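Local coordinates for Lin2891 protein (Listeria innocua, PDB 3DB0), which probably acts as a flavin-dependent oxidase of the pyridoxamine 5'-phosphate oxidase family, whose members bind FMN in a split barrel, at residues 12-17 with 76-81. Numbering follows the deposited sequence.
Sequences AILEQH and AFLEIN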
ATOM      1  N   ALA B  12      -2.621   8.305  13.529  1.00 27.09           N
ATOM      2  CA  ALA B  12      -2.425   8.903  12.206  1.00 27.06           C
ATOM      3  C   ALA B  12      -1.428   8.040  11.428  1.00 29.21           C
ATOM      4  O   ALA B  12      -1.638   7.710  10.254  1.00 31.11           O
ATOM      5  CB  ALA B  12      -1.931  10.388  12.330  1.00 29.17           C
ATOM      6  N   ILE B  13      -0.376   7.598  12.114  1.00 25.92           N
ATOM      7  CA  ILE B  13       0.647   6.809  11.449  1.00 25.02           C
ATOM      8  C   ILE B  13       0.038   5.421  11.059  1.00 27.97           C
ATOM      9  O   ILE B  13       0.256   4.914   9.944  1.00 30.55           O
ATOM     10  CB  ILE B  13       1.884   6.642  12.323  1.00 24.32           C
ATOM     11  CG1 ILE B  13       2.627   7.973  12.557  1.00 28.56           C
ATOM     12  CG2 ILE B  13       2.826   5.647  11.665  1.00 24.77           C
ATOM     13  CD1 ILE B  13       3.777   7.885  13.556  1.00 27.21           C
ATOM     14  N   LEU B  14      -0.764   4.855  11.966  1.00 24.76           N
ATOM     15  CA  LEU B  14      -1.438   3.569  11.698  1.00 26.43           C
ATOM     16  C   LEU B  14      -2.476   3.720  10.585  1.00 27.50           C
ATOM     17  O   LEU B  14      -2.692   2.800   9.825  1.00 29.87           O
ATOM     18  CB  LEU B  14      -2.146   3.002  12.955  1.00 23.89           C
ATOM     19  CG  LEU B  14      -1.235   2.563  14.110  1.00 19.63           C
ATOM     20  CD1 LEU B  14      -2.009   2.101  15.336  1.00 22.84           C
ATOM     21  CD2 LEU B  14      -0.231   1.464  13.591  1.00 19.00           C
ATOM     22  N   GLU B  15      -3.117   4.878  10.487  1.00 25.13           N
ATOM     23  CA  GLU B  15      -4.157   5.029   9.484  1.00 30.44           C
ATOM     24  C   GLU B  15      -3.578   5.115   8.096  1.00 31.51           C
ATOM     25  O   GLU B  15      -4.200   4.676   7.122  1.00 35.14           O
ATOM     26  CB  GLU B  15      -5.041   6.252   9.790  1.00 31.33           C
ATOM     27  CG  GLU B  15      -5.721   6.149  11.145  1.00 34.80           C
ATOM     28  CD  GLU B  15      -6.420   7.403  11.561  1.00 40.92           C
ATOM     29  OE1 GLU B  15      -6.101   8.469  10.994  1.00 47.22           O
ATOM     30  OE2 GLU B  15      -7.260   7.329  12.492  1.00 47.24           O
ATOM     31  N   GLN B  16      -2.349   5.606   8.026  1.00 30.42           N
ATOM     32  CA  GLN B  16      -1.683   5.834   6.767  1.00 30.22           C
ATOM     33  C   GLN B  16      -0.761   4.742   6.334  1.00 31.37           C
ATOM     34  O   GLN B  16      -0.210   4.815   5.260  1.00 29.45           O
ATOM     35  CB  GLN B  16      -0.949   7.154   6.859  1.00 32.12           C
ATOM     36  CG  GLN B  16      -1.931   8.278   7.150  1.00 40.22           C
ATOM     37  CD  GLN B  16      -1.308   9.420   7.913  1.00 49.99           C
ATOM     38  OE1 GLN B  16      -0.083   9.535   7.975  1.00 59.08           O
ATOM     39  NE2 GLN B  16      -2.147  10.256   8.535  1.00 53.52           N
ATOM     40  N   HIS B  17      -0.597   3.705   7.157  1.00 30.45           N
ATOM     41  CA  HIS B  17       0.302   2.596   6.795  1.00 31.78           C
ATOM     42  C   HIS B  17      -0.295   1.233   7.134  1.00 32.34           C
ATOM     43  O   HIS B  17      -0.757   0.997   8.231  1.00 35.60           O
ATOM     44  CB  HIS B  17       1.660   2.714   7.505  1.00 30.41           C
ATOM     45  CG  HIS B  17       2.357   3.996   7.234  1.00 28.32           C
ATOM     46  ND1 HIS B  17       2.080   5.155   7.926  1.00 29.60           N
ATOM     47  CD2 HIS B  17       3.284   4.320   6.311  1.00 25.56           C
ATOM     48  CE1 HIS B  17       2.822   6.134   7.446  1.00 22.95           C
ATOM     49  NE2 HIS B  17       3.557   5.656   6.463  1.00 25.21           N
ATOM     50  N   ALA B  76       8.336  10.167  10.737  1.00 27.09           N
ATOM     51  CA  ALA B  76       8.144   9.782  12.140  1.00 24.35           C
ATOM     52  C   ALA B  76       7.487   8.403  11.983  1.00 26.03           C
ATOM     53  O   ALA B  76       6.638   8.188  11.101  1.00 25.85           O
ATOM     54  CB  ALA B  76       7.209  10.700  12.856  1.00 20.83           C
ATOM     55  N   PHE B  77       7.894   7.458  12.809  1.00 23.70           N
ATOM     56  CA  PHE B  77       7.363   6.111  12.721  1.00 21.58           C
ATOM     57  C   PHE B  77       7.204   5.530  14.098  1.00 22.33           C
ATOM     58  O   PHE B  77       7.539   6.167  15.091  1.00 22.48           O
ATOM     59  CB  PHE B  77       8.204   5.215  11.811  1.00 22.85           C
ATOM     60  CG  PHE B  77       9.592   5.018  12.273  1.00 24.24           C
ATOM     61  CD1 PHE B  77      10.563   5.966  11.986  1.00 22.01           C
ATOM     62  CD2 PHE B  77       9.936   3.894  13.028  1.00 25.18           C
ATOM     63  CE1 PHE B  77      11.858   5.800  12.447  1.00 31.42           C
ATOM     64  CE2 PHE B  77      11.217   3.737  13.491  1.00 27.57           C
ATOM     65  CZ  PHE B  77      12.184   4.685  13.188  1.00 27.59           C
ATOM     66  N   LEU B  78       6.668   4.321  14.142  1.00 24.31           N
ATOM     67  CA  LEU B  78       6.375   3.672  15.382  1.00 25.21           C
ATOM     68  C   LEU B  78       7.177   2.424  15.622  1.00 25.16           C
ATOM     69  O   LEU B  78       7.408   1.614  14.716  1.00 25.35           O
ATOM     70  CB  LEU B  78       4.876   3.260  15.424  1.00 23.45           C
ATOM     71  CG  LEU B  78       3.817   4.358  15.299  1.00 24.02           C
ATOM     72  CD1 LEU B  78       2.376   3.695  15.133  1.00 17.16           C
ATOM     73  CD2 LEU B  78       3.955   5.298  16.481  1.00 21.47           C
ATOM     74  N   GLU B  79       7.588   2.305  16.883  1.00 26.24           N
ATOM     75  CA  GLU B  79       8.144   1.068  17.398  1.00 25.21           C
ATOM     76  C   GLU B  79       7.140   0.567  18.447  1.00 23.10           C
ATOM     77  O   GLU B  79       6.866   1.229  19.446  1.00 24.75           O
ATOM     78  CB  GLU B  79       9.539   1.269  17.990  1.00 25.77           C
ATOM     79  CG  GLU B  79       9.942   0.046  18.702  1.00 26.30           C
ATOM     80  CD  GLU B  79      11.269   0.134  19.451  1.00 37.12           C
ATOM     81  OE1 GLU B  79      12.044   1.093  19.302  1.00 29.49           O
ATOM     82  OE2 GLU B  79      11.526  -0.806  20.213  1.00 44.31           O
ATOM     83  N   ILE B  80       6.551  -0.588  18.186  1.00 24.16           N
ATOM     84  CA  ILE B  80       5.529  -1.184  19.033  1.00 22.67           C
ATOM     85  C   ILE B  80       5.984  -2.551  19.609  1.00 25.34           C
ATOM     86  O   ILE B  80       6.259  -3.483  18.866  1.00 25.31           O
ATOM     87  CB  ILE B  80       4.263  -1.445  18.197  1.00 26.46           C
ATOM     88  CG1 ILE B  80       3.728  -0.144  17.606  1.00 25.76           C
ATOM     89  CG2 ILE B  80       3.186  -2.160  19.025  1.00 23.69           C
ATOM     90  CD1 ILE B  80       2.587  -0.280  16.636  1.00 26.35           C
ATOM     91  N   ASN B  81       6.052  -2.671  20.933  1.00 22.02           N
ATOM     92  CA  ASN B  81       6.415  -3.948  21.581  1.00 21.97           C
ATOM     93  C   ASN B  81       5.143  -4.402  22.189  1.00 23.64           C
ATOM     94  O   ASN B  81       4.462  -3.635  22.880  1.00 22.91           O
ATOM     95  CB  ASN B  81       7.510  -3.758  22.617  1.00 25.78           C
ATOM     96  CG  ASN B  81       8.826  -3.262  21.981  1.00 24.67           C
ATOM     97  OD1 ASN B  81       9.165  -2.088  22.087  1.00 42.52           O
ATOM     98  ND2 ASN B  81       9.502  -4.124  21.264  1.00 28.75           N
TER
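Leu-78, near the start of strand 77-86, fits its branched end against Ile-13 and Leu-14 of helix 6-16. Ile-13 points toward the strand, and its two arms share the work. CG1 lies beside the backbone N (chi1 -67°) and CD1 continues anti to CA (chi2 173°), stretching CD1 out to 3.9 Å from CD2 of Leu-78, while the shorter branch brings CG2 to 4.0 Å from CG of Leu-78. A beta-branched residue suits this place because it meets the leucine at two levels. Leu-14 does not start toward the strand, but its end comes nearer, CD2 lying 3.8 Å from Leu-78 CD1. Its side chain runs at about a right angle to that of Leu-78, whose forked end suits it to meeting Ile-13 and Leu-14 together. Leu-14 also reaches Leu-44 of strand 43-49 and Ile-68 of strand 63-68, and Leu-78 touches Ile-125.

The packing thins toward Ala-76. There CD1 of Ile-13 lies 3.8 Å from the carbonyl O of Ala-76, yet 4.5 Å from its CB, and the small alanine side chain adds little at this partly exposed margin. Phe-77 directs its ring away from the helix, to stack edge-to-face with Tyr-34 of the third subunit. His-17 turns its imidazole back toward Ile-13: ND1 donates to O of Ile-13 (2.7 Å, 164°), almost exactly in the ring plane and on a carbonyl lone pair. NE2 hydrogen-bonds to OD2 of Asp-71; histidine suits this spot because its two ring nitrogens serve carbonyl and acid at once.

No hydrogen bond links the two segments. Here the helix, crossing the strand at nearly a right angle, meets it by packing alone, so the fit is set by shape and hydrocarbon burial, while the helix's polar links lie elsewhere.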